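Side-chain contacts in LP04448p (Drosophila melanogaster, PDB 2QK2), which probably binds tubulin through this TOG domain, as in the XMAP215/Dis1 family, and acts at growing microtubule plus ends: residues 172-177 and 213-218; 52-57 and 82-87. All blocks are in the same frame, centred on the assembly; numbering follows the deposited sequence.

Both contacts are apolar and lie in one TOG domain built of HEAT-like helices. Their centres are 35 Å apart, on opposite sides of the chain's centre, and they share no helix. Contact 2 is the core one: its three touching residues are all buried. It joins Tyr54 and the first turn of helix 55-67 to helix 71-88. Contact 1 is partly buried and lies farther from the centre. It joins helix 171-185 to the loop between helices 209-212 and 221-233. In each, one leucine bridges two partners. Leu84 gives one methyl each to a tyrosine ring and a leucine. Leu215 meets a leucine and an exposed lysine through CD1, with CD2 on the lysine alone.

Contact 1. Residues 172-177 and 213-218; sequences KLLKLL and TPLLAD
Leu215 reaches from the loop onto helix 171-185 and meets two successive residues, Leu174 and Lys175. Leu215 CD1 lies 3.9 Å from Leu174 CG, and the two leucine side chains cross at a slant. Leu215 CD1 is also 3.9 Å from Lys175 CA, so it rests against the helix backbone itself. Lys175 CG sits equally near both methyls, 4.1 Å from Leu215 CD1 and from Leu215 CD2. Here the two side chains cross at about a right angle.

The torsions account for this. The CB of Leu215 already points at the helix. Its chi2 of -179° sends CD1 straight on and leaves CD2 to one side, by Lys175. Bends at chi3 (70°) and chi4 (71°) fold the lysine chain back, which brings Lys175 NZ to 4.3 Å from Leu215 CD2, while CD and CE stand farther off.

Farther out, Leu215 also touches Thr178, one turn along the same helix. Leu216 packs on Thr178 and Val182 of that helix and on Ile204. Leu174 in turn touches Leu203 of helix 190-207. This is plain packing of a connecting loop, with its 3-10 turn at 213-215, on the HEAT-repeat array.

Between the segments the contact is purely van der Waals. Leu174 is buried and Lys175 exposed, so Leu215 covers the border between the domain's apolar interior and its solvent-facing surface.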
loop_
_atom_site.group_PDB
_atom_site.type_symbol
_atom_site.label_atom_id
_atom_site.label_comp_id
_atom_site.label_asym_id
_atom_site.label_seq_id
_atom_site.Cartn_x
_atom_site.Cartn_y
_atom_site.Cartn_z
ATOM N N LYS A 172 17.032 8.444 12.435
ATOM C CA LYS A 172 15.807 8.398 13.223
ATOM C C LYS A 172 14.754 7.446 12.664
ATOM O O LYS A 172 14.214 6.617 13.397
ATOM C CB LYS A 172 15.193 9.793 13.358
ATOM C CG LYS A 172 15.599 10.526 14.624
ATOM C CD LYS A 172 14.654 11.683 14.909
ATOM C CE LYS A 172 14.997 12.372 16.226
ATOM N NZ LYS A 172 13.989 13.423 16.582
ATOM N N LEU A 173 14.461 7.562 11.371
ATOM C CA LEU A 173 13.451 6.706 10.745
ATOM C C LEU A 173 13.859 5.236 10.792
ATOM O O LEU A 173 13.027 4.357 11.043
ATOM C CB LEU A 173 13.214 7.132 9.293
ATOM C CG LEU A 173 12.095 6.400 8.540
ATOM C CD1 LEU A 173 10.790 6.504 9.321
ATOM C CD2 LEU A 173 11.930 7.009 7.159
ATOM N N LEU A 174 15.141 4.975 10.549
ATOM C CA LEU A 174 15.652 3.611 10.579
ATOM C C LEU A 174 15.427 3.015 11.966
ATOM O O LEU A 174 14.943 1.897 12.102
ATOM C CB LEU A 174 17.151 3.591 10.249
ATOM C CG LEU A 174 17.780 2.189 10.296
ATOM C CD1 LEU A 174 17.149 1.340 9.205
ATOM C CD2 LEU A 174 19.300 2.260 10.118
ATOM N N LYS A 175 15.776 3.770 12.999
ATOM C CA LYS A 175 15.599 3.295 14.368
ATOM C C LYS A 175 14.125 3.087 14.710
ATOM O O LYS A 175 13.760 2.082 15.315
ATOM C CB LYS A 175 16.236 4.284 15.348
ATOM C CG LYS A 175 17.751 4.387 15.195
ATOM C CD LYS A 175 18.305 5.649 15.845
ATOM C CE LYS A 175 18.232 5.596 17.362
ATOM N NZ LYS A 175 19.211 4.622 17.910
ATOM N N LEU A 176 13.280 4.039 14.320
ATOM C CA LEU A 176 11.849 3.947 14.598
ATOM C C LEU A 176 11.230 2.719 13.924
ATOM O O LEU A 176 10.458 1.976 14.531
ATOM C CB LEU A 176 11.136 5.212 14.112
ATOM C CG LEU A 176 9.610 5.225 14.256
ATOM C CD1 LEU A 176 9.235 5.205 15.732
ATOM C CD2 LEU A 176 9.046 6.469 13.581
ATOM N N LEU A 177 11.572 2.513 12.663
ATOM C CA LEU A 177 11.051 1.381 11.915
ATOM C C LEU A 177 11.533 0.057 12.501
ATOM O O LEU A 177 10.739 -0.857 12.709
ATOM C CB LEU A 177 11.481 1.493 10.451
ATOM C CG LEU A 177 10.424 1.773 9.379
ATOM C CD1 LEU A 177 9.346 2.704 9.889
ATOM C CD2 LEU A 177 11.122 2.369 8.165
ATOM N N THR A 213 22.379 -3.944 11.905
ATOM C CA THR A 213 22.792 -4.895 12.937
ATOM C C THR A 213 22.747 -4.367 14.368
ATOM O O THR A 213 22.132 -4.978 15.239
ATOM C CB THR A 213 24.213 -5.433 12.657
ATOM O OG1 THR A 213 24.148 -6.392 11.596
ATOM C CG2 THR A 213 24.808 -6.092 13.906
ATOM N N PRO A 214 23.405 -3.232 14.633
ATOM C CA PRO A 214 23.399 -2.677 15.988
ATOM C C PRO A 214 22.005 -2.611 16.607
ATOM O O PRO A 214 21.839 -2.841 17.802
ATOM C CB PRO A 214 24.006 -1.294 15.790
ATOM C CG PRO A 214 24.969 -1.521 14.675
ATOM C CD PRO A 214 24.155 -2.356 13.716
ATOM N N LEU A 215 21.004 -2.307 15.792
ATOM C CA LEU A 215 19.638 -2.198 16.290
ATOM C C LEU A 215 18.981 -3.546 16.597
ATOM O O LEU A 215 17.920 -3.589 17.217
ATOM C CB LEU A 215 18.782 -1.425 15.280
ATOM C CG LEU A 215 19.368 -0.088 14.816
ATOM C CD1 LEU A 215 18.409 0.581 13.847
ATOM C CD2 LEU A 215 19.633 0.810 16.020
ATOM N N LEU A 216 19.611 -4.639 16.174
ATOM C CA LEU A 216 19.058 -5.975 16.391
ATOM C C LEU A 216 19.877 -6.779 17.398
ATOM O O LEU A 216 19.731 -7.997 17.501
ATOM C CB LEU A 216 18.997 -6.731 15.060
ATOM C CG LEU A 216 18.262 -6.015 13.915
ATOM C CD1 LEU A 216 18.434 -6.789 12.616
ATOM C CD2 LEU A 216 16.789 -5.879 14.263
ATOM N N ALA A 217 20.730 -6.090 18.147
ATOM C CA ALA A 217 21.586 -6.741 19.131
ATOM C C ALA A 217 20.832 -7.610 20.136
ATOM O O ALA A 217 21.365 -8.615 20.600
ATOM C CB ALA A 217 22.417 -5.690 19.868
ATOM N N ASP A 218 19.594 -7.245 20.463
ATOM C CA ASP A 218 18.823 -8.021 21.431
ATOM C C ASP A 218 17.847 -9.038 20.846
ATOM O O ASP A 218 17.093 -9.669 21.589
ATOM C CB ASP A 218 18.059 -7.090 22.372
ATOM C CG ASP A 218 18.981 -6.209 23.190
ATOM O OD1 ASP A 218 19.954 -6.736 23.774
ATOM O OD2 ASP A 218 18.725 -4.986 23.252
#

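Contact 2. Residues 52-57 and 82-87; sequences GEYGAL and ALLAKG
Leu84 holds CG anti to the backbone N (chi1 178°), which extends its fork between Tyr54 and Leu57, while Tyr54 places its ring opposite its carbonyl carbon (chi1 -68°). All three side chains start out toward the other segment. Leu84 divides its two methyls between the partners. Leu84 CD1 lies by the CD2-CE2 bond of Tyr54, oblique to the ring, at 3.7 Å from Tyr54 CD2 and 3.9 Å from Tyr54 CE2. Leu84 CD2 goes to the other leucine, 4.0 Å from Leu57 CD2, and these two side chains run past each other in opposite directions.

The ring is held at its far end, where Tyr54 OH is hydrogen-bonded to Glu50 O. The backbone N of Tyr54 is bonded to Tyr95 OH. Leu49 touches both Tyr54 and Leu84. Leu57 also packs on Phe20, Tyr21 and Leu39, so the contact continues into helices 20-24 and 29-45.

The contact joins the loop residue Tyr54 and the first turn of helix 55-67 to the C-terminal part of helix 71-88. It is packing between successive helices of the TOG domain's HEAT-repeat array. Between the segments it is apolar throughout, and all three side chains are buried. With the hydroxyl bonded to Glu50 O, the ring carbons are left to pack on Leu84, consistent with a buried tyrosine.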
loop_
_atom_site.group_PDB
_atom_site.type_symbol
_atom_site.label_atom_id
_atom_site.label_comp_id
_atom_site.label_asym_id
_atom_site.label_seq_id
_atom_site.Cartn_x
_atom_site.Cartn_y
_atom_site.Cartn_z
ATOM N N GLY A 52 -5.934 16.786 -12.930
ATOM C CA GLY A 52 -7.313 17.150 -12.650
ATOM C C GLY A 52 -7.653 17.099 -11.177
ATOM O O GLY A 52 -6.784 16.834 -10.349
ATOM N N GLU A 53 -8.916 17.359 -10.847
ATOM C CA GLU A 53 -9.366 17.335 -9.458
ATOM C C GLU A 53 -9.907 15.945 -9.130
ATOM O O GLU A 53 -11.094 15.682 -9.304
ATOM C CB GLU A 53 -10.471 18.373 -9.243
ATOM C CG GLU A 53 -10.067 19.801 -9.590
ATOM C CD GLU A 53 -8.841 20.254 -8.833
ATOM O OE1 GLU A 53 -8.809 20.065 -7.597
ATOM O OE2 GLU A 53 -7.911 20.796 -9.468
ATOM N N TYR A 54 -9.039 15.063 -8.645
ATOM C CA TYR A 54 -9.451 13.696 -8.326
ATOM C C TYR A 54 -9.923 13.507 -6.892
ATOM O O TYR A 54 -10.322 12.405 -6.501
ATOM C CB TYR A 54 -8.303 12.724 -8.620
ATOM C CG TYR A 54 -7.983 12.597 -10.092
ATOM C CD1 TYR A 54 -7.014 13.403 -10.695
ATOM C CD2 TYR A 54 -8.674 11.688 -10.891
ATOM C CE1 TYR A 54 -6.743 13.299 -12.073
ATOM C CE2 TYR A 54 -8.418 11.576 -12.251
ATOM C CZ TYR A 54 -7.454 12.380 -12.838
ATOM O OH TYR A 54 -7.210 12.254 -14.188
ATOM N N GLY A 55 -9.888 14.576 -6.107
ATOM C CA GLY A 55 -10.306 14.480 -4.720
ATOM C C GLY A 55 -11.642 13.785 -4.484
ATOM O O GLY A 55 -11.745 12.900 -3.626
ATOM N N ALA A 56 -12.670 14.177 -5.236
ATOM C CA ALA A 56 -13.999 13.587 -5.067
ATOM C C ALA A 56 -13.984 12.095 -5.371
ATOM O O ALA A 56 -14.616 11.303 -4.669
ATOM C CB ALA A 56 -15.026 14.303 -5.976
ATOM N N LEU A 57 -13.257 11.714 -6.415
ATOM C CA LEU A 57 -13.175 10.312 -6.797
ATOM C C LEU A 57 -12.455 9.495 -5.722
ATOM O O LEU A 57 -12.914 8.419 -5.334
ATOM C CB LEU A 57 -12.456 10.168 -8.147
ATOM C CG LEU A 57 -12.274 8.727 -8.642
ATOM C CD1 LEU A 57 -13.619 8.002 -8.658
ATOM C CD2 LEU A 57 -11.644 8.734 -10.030
ATOM N N ALA A 82 -5.969 1.579 -6.967
ATOM C CA ALA A 82 -4.623 1.195 -7.380
ATOM C C ALA A 82 -4.341 1.701 -8.796
ATOM O O ALA A 82 -3.294 2.290 -9.052
ATOM C CB ALA A 82 -4.471 -0.328 -7.331
ATOM N N LEU A 83 -5.281 1.479 -9.712
ATOM C CA LEU A 83 -5.098 1.917 -11.092
ATOM C C LEU A 83 -5.052 3.436 -11.178
ATOM O O LEU A 83 -4.307 3.998 -11.985
ATOM C CB LEU A 83 -6.219 1.373 -11.984
ATOM C CG LEU A 83 -6.276 -0.156 -12.115
ATOM C CD1 LEU A 83 -7.540 -0.571 -12.851
ATOM C CD2 LEU A 83 -5.044 -0.655 -12.843
ATOM N N LEU A 84 -5.840 4.101 -10.341
ATOM C CA LEU A 84 -5.857 5.556 -10.333
ATOM C C LEU A 84 -4.490 6.069 -9.860
ATOM O O LEU A 84 -3.908 6.976 -10.463
ATOM C CB LEU A 84 -6.964 6.066 -9.403
ATOM C CG LEU A 84 -7.101 7.585 -9.229
ATOM C CD1 LEU A 84 -7.453 8.239 -10.566
ATOM C CD2 LEU A 84 -8.181 7.880 -8.190
ATOM N N ALA A 85 -3.974 5.481 -8.782
ATOM C CA ALA A 85 -2.681 5.905 -8.252
ATOM C C ALA A 85 -1.564 5.642 -9.266
ATOM O O ALA A 85 -0.636 6.438 -9.384
ATOM C CB ALA A 85 -2.387 5.191 -6.936
ATOM N N LYS A 86 -1.662 4.537 -10.000
ATOM C CA LYS A 86 -0.662 4.204 -11.014
ATOM C C LYS A 86 -0.732 5.134 -12.222
ATOM O O LYS A 86 0.293 5.497 -12.792
ATOM C CB LYS A 86 -0.853 2.782 -11.535
ATOM C CG LYS A 86 -0.461 1.674 -10.592
ATOM C CD LYS A 86 -0.433 0.348 -11.345
ATOM C CE LYS A 86 0.539 0.422 -12.523
ATOM N NZ LYS A 86 0.592 -0.832 -13.329
ATOM N N GLY A 87 -1.947 5.489 -12.627
ATOM C CA GLY A 87 -2.116 6.344 -13.788
ATOM C C GLY A 87 -1.714 7.784 -13.566
ATOM O O GLY A 87 -1.472 8.519 -14.524
#